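Local atomic coordinates of cysteine synthase 3 (Entamoeba histolytica, PDB entry 6KR5), a protein that probably catalyses the PLP-dependent formation of L-cysteine from O-acetyl-L-serine and sulfide, the last step of cysteine synthesis. Residues Thr111-Val114 with Glu115-Met118; Leu306-Gly310 with Glu311-Ser315. One frame throughout, in Å; residues are numbered along the deposited sequence. Where two conformers were deposited one is given.

Interaction 1: residues Thr111-Val114 with Glu115-Met118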
ATOM      1  N   THR B 111     -22.067  10.895   4.669  1.00 33.75           N
ATOM      2  CA  THR B 111     -20.945  11.758   5.010  1.00 31.87           C
ATOM      3  C   THR B 111     -19.761  11.004   5.596  1.00 33.52           C
ATOM      4  O   THR B 111     -18.761  11.634   5.951  1.00 31.09           O
ATOM      5  CB  THR B 111     -21.412  12.837   5.991  1.00 40.47           C
ATOM      6  OG1 THR B 111     -22.114  12.222   7.078  1.00 34.09           O
ATOM      7  CG2 THR B 111     -22.346  13.808   5.287  1.00 34.51           C
ATOM      8  N   MET B 112     -19.832   9.680   5.679  1.00 26.77           N
ATOM      9  CA  MET B 112     -18.806   8.890   6.349  1.00 32.87           C
ATOM     10  C   MET B 112     -17.764   8.389   5.360  1.00 30.48           C
ATOM     11  O   MET B 112     -18.112   7.892   4.285  1.00 32.06           O
ATOM     12  CB  MET B 112     -19.428   7.695   7.079  1.00 35.73           C
ATOM     13  CG  MET B 112     -18.549   7.126   8.182  1.00 43.17           C
ATOM     14  SD  MET B 112     -18.354   8.252   9.579  1.00 61.97           S
ATOM     15  CE  MET B 112     -17.309   7.289  10.675  1.00 56.22           C
ATOM     16  N   SER B 113     -16.493   8.471   5.774  0.58 27.77           N
ATOM     17  CA  SER B 113     -15.301   8.091   5.013  0.58 30.61           C
ATOM     18  C   SER B 113     -15.476   8.254   3.511  0.58 25.78           C
ATOM     19  O   SER B 113     -15.542   7.267   2.767  0.58 28.64           O
ATOM     20  CB  SER B 113     -14.887   6.656   5.330  0.58 33.87           C
ATOM     21  OG  SER B 113     -13.537   6.448   4.949  0.58 33.19           O
ATOM     22  N   VAL B 114     -15.548   9.507   3.066  1.00 27.26           N
ATOM     23  CA  VAL B 114     -15.774   9.802   1.655  1.00 29.01           C
ATOM     24  C   VAL B 114     -14.639   9.266   0.791  1.00 27.91           C
ATOM     25  O   VAL B 114     -14.856   8.912  -0.373  1.00 28.33           O
ATOM     26  CB  VAL B 114     -15.984  11.315   1.450  1.00 30.93           C
ATOM     27  CG1 VAL B 114     -17.317  11.732   2.050  1.00 36.14           C
ATOM     28  CG2 VAL B 114     -14.848  12.096   2.080  1.00 33.31           C
ATOM     29  N   GLU B 115     -13.424   9.173   1.338  1.00 29.48           N
ATOM     30  CA  GLU B 115     -12.330   8.575   0.575  1.00 25.84           C
ATOM     31  C   GLU B 115     -12.562   7.086   0.365  1.00 27.19           C
ATOM     32  O   GLU B 115     -12.349   6.567  -0.739  1.00 24.97           O
ATOM     33  CB  GLU B 115     -10.993   8.817   1.275  1.00 27.83           C
ATOM     34  CG  GLU B 115     -10.662  10.281   1.463  1.00 36.55           C
ATOM     35  CD  GLU B 115      -9.378  10.487   2.242  1.00 58.86           C
ATOM     36  OE1 GLU B 115      -9.230   9.868   3.319  1.00 58.20           O
ATOM     37  OE2 GLU B 115      -8.520  11.270   1.777  1.00 57.35           O
ATOM     38  N   ARG B 116     -13.021   6.381   1.406  1.00 28.40           N
ATOM     39  CA  ARG B 116     -13.316   4.963   1.242  1.00 27.02           C
ATOM     40  C   ARG B 116     -14.501   4.757   0.313  1.00 25.64           C
ATOM     41  O   ARG B 116     -14.534   3.777  -0.437  1.00 24.30           O
ATOM     42  CB  ARG B 116     -13.582   4.303   2.596  1.00 28.48           C
ATOM     43  CG  ARG B 116     -12.327   3.942   3.354  1.00 34.93           C
ATOM     44  CD  ARG B 116     -12.677   2.994   4.484  1.00 31.65           C
ATOM     45  NE  ARG B 116     -11.530   2.634   5.310  1.00 32.40           N
ATOM     46  CZ  ARG B 116     -11.050   3.400   6.286  1.00 39.02           C
ATOM     47  NH1 ARG B 116     -11.612   4.576   6.550  1.00 40.27           N
ATOM     48  NH2 ARG B 116     -10.009   2.994   6.994  1.00 41.50           N
ATOM     49  N   GLN B 117     -15.482   5.670   0.360  1.00 26.98           N
ATOM     50  CA  GLN B 117     -16.557   5.676  -0.632  1.00 25.23           C
ATOM     51  C   GLN B 117     -16.001   5.684  -2.037  1.00 23.45           C
ATOM     52  O   GLN B 117     -16.460   4.944  -2.911  1.00 23.22           O
ATOM     53  CB  GLN B 117     -17.454   6.897  -0.458  1.00 27.30           C
ATOM     54  CG  GLN B 117     -18.423   6.802   0.658  1.00 26.41           C
ATOM     55  CD  GLN B 117     -19.387   7.963   0.683  1.00 27.32           C
ATOM     56  OE1 GLN B 117     -19.908   8.378  -0.354  1.00 29.25           O
ATOM     57  NE2 GLN B 117     -19.627   8.505   1.877  1.00 29.78           N
ATOM     58  N   MET B 118     -15.028   6.565  -2.280  1.00 23.15           N
ATOM     59  CA  MET B 118     -14.450   6.678  -3.611  1.00 23.07           C
ATOM     60  C   MET B 118     -13.712   5.399  -3.991  1.00 20.33           C
ATOM     61  O   MET B 118     -13.809   4.941  -5.134  1.00 23.71           O
ATOM     62  CB  MET B 118     -13.527   7.894  -3.651  1.00 24.44           C
ATOM     63  CG  MET B 118     -12.831   8.132  -4.963  1.00 23.48           C
ATOM     64  SD  MET B 118     -11.903   9.684  -4.854  1.00 26.56           S
ATOM     65  CE  MET B 118     -13.223  10.858  -4.581  1.00 33.82           C
TER
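From Ser113 the backbone turns directly into helix 114-122, and its first i to i+4 bond runs from Gln117 N to Ser113 O at 2.9 Å. The next, Met118 N to Val114 O, measures 3.0 Å and is more bent, 150° at the hydrogen. Ser113 is the N-cap residue, at the end of the loop that joins strand 104-109 of the four-stranded parallel sheet to the helix. In the conformer given, one of two for Ser113, the serine hydroxyl accepts a bond from a side chain: with OG anti to the backbone N (chi1 -161°) it lies over the stem of Arg116, 3.2 Å from CB, and receives NH1 at 3.1 Å near the guanidinium plane. Arg116, extended from CG to NE, also donates weakly through NE to Asn88. Gln117 folds back over the turn toward the incoming loop. Its NE2 reaches Met112 O at 2.9 Å, close to the amide plane and nearly straight, and also bonds Ser110 O, so two carbonyls of the incoming loop fix the rotation of the amide. On the way its CB passes 3.3 Å from Val114 O, and NE2 comes to 4.0 Å from Val114 CG1.

Interaction 2: residues Leu306-Gly310 with Glu311-Ser315. With PLP (pyridoxal-5'-phosphate), chain D.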
ATOM      1  N   LEU B 306      -0.282  -5.334  12.518  1.00 19.68           N
ATOM      2  CA  LEU B 306      -0.525  -3.944  12.123  1.00 16.61           C
ATOM      3  C   LEU B 306      -1.577  -3.951  11.018  1.00 18.48           C
ATOM      4  O   LEU B 306      -1.250  -4.260   9.863  1.00 18.95           O
ATOM      5  CB  LEU B 306       0.764  -3.264  11.643  1.00 17.10           C
ATOM      6  CG  LEU B 306       1.976  -3.331  12.589  1.00 18.03           C
ATOM      7  CD1 LEU B 306       2.994  -2.260  12.192  1.00 20.16           C
ATOM      8  CD2 LEU B 306       1.575  -3.160  14.017  1.00 20.56           C
ATOM      9  N   PRO B 307      -2.846  -3.643  11.317  1.00 17.69           N
ATOM     10  CA  PRO B 307      -3.919  -3.927  10.338  1.00 17.63           C
ATOM     11  C   PRO B 307      -3.914  -3.102   9.054  1.00 18.36           C
ATOM     12  O   PRO B 307      -4.455  -3.591   8.046  1.00 19.72           O
ATOM     13  CB  PRO B 307      -5.199  -3.665  11.149  1.00 17.71           C
ATOM     14  CG  PRO B 307      -4.806  -3.971  12.571  1.00 16.56           C
ATOM     15  CD  PRO B 307      -3.391  -3.427  12.673  1.00 17.76           C
ATOM     16  N   ASP B 308      -3.396  -1.872   9.041  1.00 18.06           N
ATOM     17  CA  ASP B 308      -3.424  -1.082   7.804  1.00 19.32           C
ATOM     18  C   ASP B 308      -2.400   0.048   7.894  1.00 18.81           C
ATOM     19  O   ASP B 308      -1.617   0.130   8.849  1.00 19.43           O
ATOM     20  CB  ASP B 308      -4.842  -0.571   7.469  1.00 20.84           C
ATOM     21  CG  ASP B 308      -5.341   0.552   8.384  1.00 19.27           C
ATOM     22  OD1 ASP B 308      -4.653   0.938   9.359  1.00 19.70           O
ATOM     23  OD2 ASP B 308      -6.471   1.048   8.121  1.00 18.66           O
ATOM     24  N   CYS B 309      -2.426   0.930   6.899  0.52 21.58           N
ATOM     25  CA  CYS B 309      -1.401   1.941   6.682  0.52 22.02           C
ATOM     26  C   CYS B 309      -1.883   3.325   7.105  0.52 20.27           C
ATOM     27  O   CYS B 309      -3.070   3.644   7.013  0.52 21.43           O
ATOM     28  CB  CYS B 309      -1.005   1.965   5.207  0.52 22.78           C
ATOM     29  SG  CYS B 309       0.256   3.184   4.807  0.52 34.10           S
ATOM     30  N   GLY B 310      -0.936   4.163   7.545  1.00 20.41           N
ATOM     31  CA  GLY B 310      -1.279   5.509   7.955  1.00 21.97           C
ATOM     32  C   GLY B 310      -1.754   6.398   6.827  1.00 20.73           C
ATOM     33  O   GLY B 310      -2.454   7.381   7.088  1.00 22.30           O
ATOM     34  N   GLU B 311      -1.405   6.065   5.577  1.00 21.62           N
ATOM     35  CA  GLU B 311      -1.844   6.878   4.447  1.00 23.99           C
ATOM     36  C   GLU B 311      -3.364   6.943   4.364  1.00 23.97           C
ATOM     37  O   GLU B 311      -3.921   7.930   3.870  1.00 26.67           O
ATOM     38  CB  GLU B 311      -1.259   6.328   3.144  1.00 24.55           C
ATOM     39  CG  GLU B 311      -1.599   7.181   1.923  1.00 30.11           C
ATOM     40  CD  GLU B 311      -0.900   6.736   0.653  1.00 33.32           C
ATOM     41  OE1 GLU B 311      -0.241   5.674   0.662  1.00 33.10           O
ATOM     42  OE2 GLU B 311      -1.015   7.463  -0.356  1.00 34.13           O
ATOM     43  N   ARG B 312      -4.049   5.913   4.852  1.00 22.35           N
ATOM     44  CA  ARG B 312      -5.506   5.890   4.902  1.00 22.76           C
ATOM     45  C   ARG B 312      -6.080   6.866   5.928  1.00 23.60           C
ATOM     46  O   ARG B 312      -7.307   7.007   6.010  1.00 25.88           O
ATOM     47  CB  ARG B 312      -5.970   4.458   5.192  1.00 26.98           C
ATOM     48  CG  ARG B 312      -7.404   4.135   4.773  1.00 26.61           C
ATOM     49  CD  ARG B 312      -7.574   2.658   4.432  1.00 25.68           C
ATOM     50  NE  ARG B 312      -7.067   2.356   3.099  1.00 25.55           N
ATOM     51  CZ  ARG B 312      -6.982   1.128   2.600  1.00 25.19           C
ATOM     52  NH1 ARG B 312      -7.377   0.087   3.330  1.00 25.67           N
ATOM     53  NH2 ARG B 312      -6.494   0.939   1.384  1.00 25.51           N
ATOM     54  N   TYR B 313      -5.230   7.563   6.696  1.00 21.33           N
ATOM     55  CA  TYR B 313      -5.675   8.459   7.755  1.00 23.06           C
ATOM     56  C   TYR B 313      -5.158   9.878   7.574  1.00 23.98           C
ATOM     57  O   TYR B 313      -5.166  10.654   8.529  1.00 24.50           O
ATOM     58  CB  TYR B 313      -5.260   7.907   9.121  1.00 23.27           C
ATOM     59  CG  TYR B 313      -5.845   6.538   9.298  1.00 23.16           C
ATOM     60  CD1 TYR B 313      -7.153   6.377   9.719  1.00 26.59           C
ATOM     61  CD2 TYR B 313      -5.114   5.413   8.960  1.00 20.69           C
ATOM     62  CE1 TYR B 313      -7.705   5.123   9.824  1.00 24.61           C
ATOM     63  CE2 TYR B 313      -5.652   4.158   9.071  1.00 21.29           C
ATOM     64  CZ  TYR B 313      -6.949   4.019   9.497  1.00 25.01           C
ATOM     65  OH  TYR B 313      -7.493   2.766   9.603  1.00 23.60           O
ATOM     66  N   LEU B 314      -4.728  10.240   6.364  1.00 24.87           N
ATOM     67  CA  LEU B 314      -4.224  11.595   6.144  1.00 24.63           C
ATOM     68  C   LEU B 314      -5.318  12.642   6.281  1.00 29.42           C
ATOM     69  O   LEU B 314      -5.014  13.813   6.534  1.00 32.48           O
ATOM     70  CB  LEU B 314      -3.585  11.698   4.764  1.00 27.06           C
ATOM     71  CG  LEU B 314      -2.384  10.796   4.527  1.00 26.97           C
ATOM     72  CD1 LEU B 314      -1.936  10.943   3.077  1.00 33.31           C
ATOM     73  CD2 LEU B 314      -1.257  11.139   5.478  1.00 29.34           C
ATOM     74  N   SER B 315      -6.580  12.247   6.123  1.00 25.28           N
ATOM     75  CA  SER B 315      -7.708  13.145   6.308  1.00 29.80           C
ATOM     76  C   SER B 315      -7.995  13.449   7.772  1.00 33.30           C
ATOM     77  O   SER B 315      -8.836  14.307   8.055  1.00 39.84           O
ATOM     78  CB  SER B 315      -8.951  12.542   5.648  1.00 32.92           C
ATOM     79  OG  SER B 315      -9.154  11.209   6.092  1.00 37.61           O
TER
HETATM   80  N1  PLP D 401      -7.705  -2.133  12.526  1.00 18.00           N
HETATM   81  C2  PLP D 401      -8.192  -1.935  11.264  1.00 18.83           C
HETATM   82  C2A PLP D 401      -7.731  -0.731  10.504  1.00 19.55           C
HETATM   83  C3  PLP D 401      -9.086  -2.840  10.719  1.00 19.99           C
HETATM   84  O3  PLP D 401      -9.563  -2.620   9.458  1.00 21.62           O
HETATM   85  C4  PLP D 401      -9.482  -3.951  11.452  1.00 17.41           C
HETATM   86  C4A PLP D 401     -10.517  -4.882  10.932  1.00 25.85           C
HETATM   87  O4A PLP D 401     -11.048  -4.671   9.835  1.00 25.38           O
HETATM   88  C5  PLP D 401      -8.974  -4.144  12.736  1.00 18.77           C
HETATM   89  C6  PLP D 401      -8.093  -3.226  13.259  1.00 19.71           C
HETATM   90  C5A PLP D 401      -9.396  -5.304  13.610  1.00 19.70           C
HETATM   91  O4P PLP D 401      -9.203  -6.569  13.042  1.00 17.81           O
HETATM   92  P   PLP D 401     -10.298  -7.685  13.392  1.00 18.62           P
HETATM   93  O1P PLP D 401     -10.470  -7.710  14.900  1.00 18.11           O
HETATM   94  O2P PLP D 401     -11.582  -7.278  12.728  1.00 19.28           O
HETATM   95  O3P PLP D 401      -9.772  -8.973  12.868  1.00 17.87           O
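The Tyr313 ring meets Asp308 through its edge: CG of the carboxylate lies near the ring plane, and the two planes are turned 63° apart. Also at the edge, near the ring plane, are the carbonyl oxygens of Gly310 and Cys309; Cys309 O lies 3.3 Å from Tyr313 CD2. The phenol OH donates to Asp308 OD2 over a very short 2.5 Å, and because Asn88 ND2 bonds the same oxygen, OD2 is held by two donors. Asp308 CG stands between its backbone N and carbonyl carbon (chi1 72°), which turns the carboxylate toward the tyrosine. Pro307, Asp308 and Tyr313 all belong to the PLP pocket of this fold-type II enzyme, in the loop that follows strand 301-306. Pro307 CB comes within 3.2 Å of the pyridine N1, and Asp308 OD2 is equally near the ring methyl C2A. Beyond the aspartate the chain bends into a short 3-10 turn, where Tyr313 N bonds Gly310 O at 2.8 Å. Cys309 is disulfide-linked to Cys50; in the conformer given, one of two, its SG takes Glu311 N in a long, nearly straight bond. Glu311 and Arg312 form reciprocal salt bridges with Arg312 and Glu311 of the second subunit, and Arg312 NH2 also bonds Met54 O.

Overall arrangement
Interactions 1 and 2 are far apart in sequence, but their centres lie only 14 Å apart and they touch beside the PLP pocket. Arg116 of 115-118 makes the inner link: its NH2 packs 3.6 Å from Tyr313 OH and equally close to Arg312 CD, and the arginine side chain is about 6 Å from the cofactor. Asn88 is a shared partner, bonded by Arg312 and, weakly, by Arg116, donating to Asp308 and reaching PLP itself. Farther out, Glu115 OE1 and Ser315 OG lie 3.1 Å apart, a probable hydrogen bond. Both interactions also face the second subunit: Glu115 and Met118 pack on its Leu314, while Leu314 of 311-315 packs on its Met118.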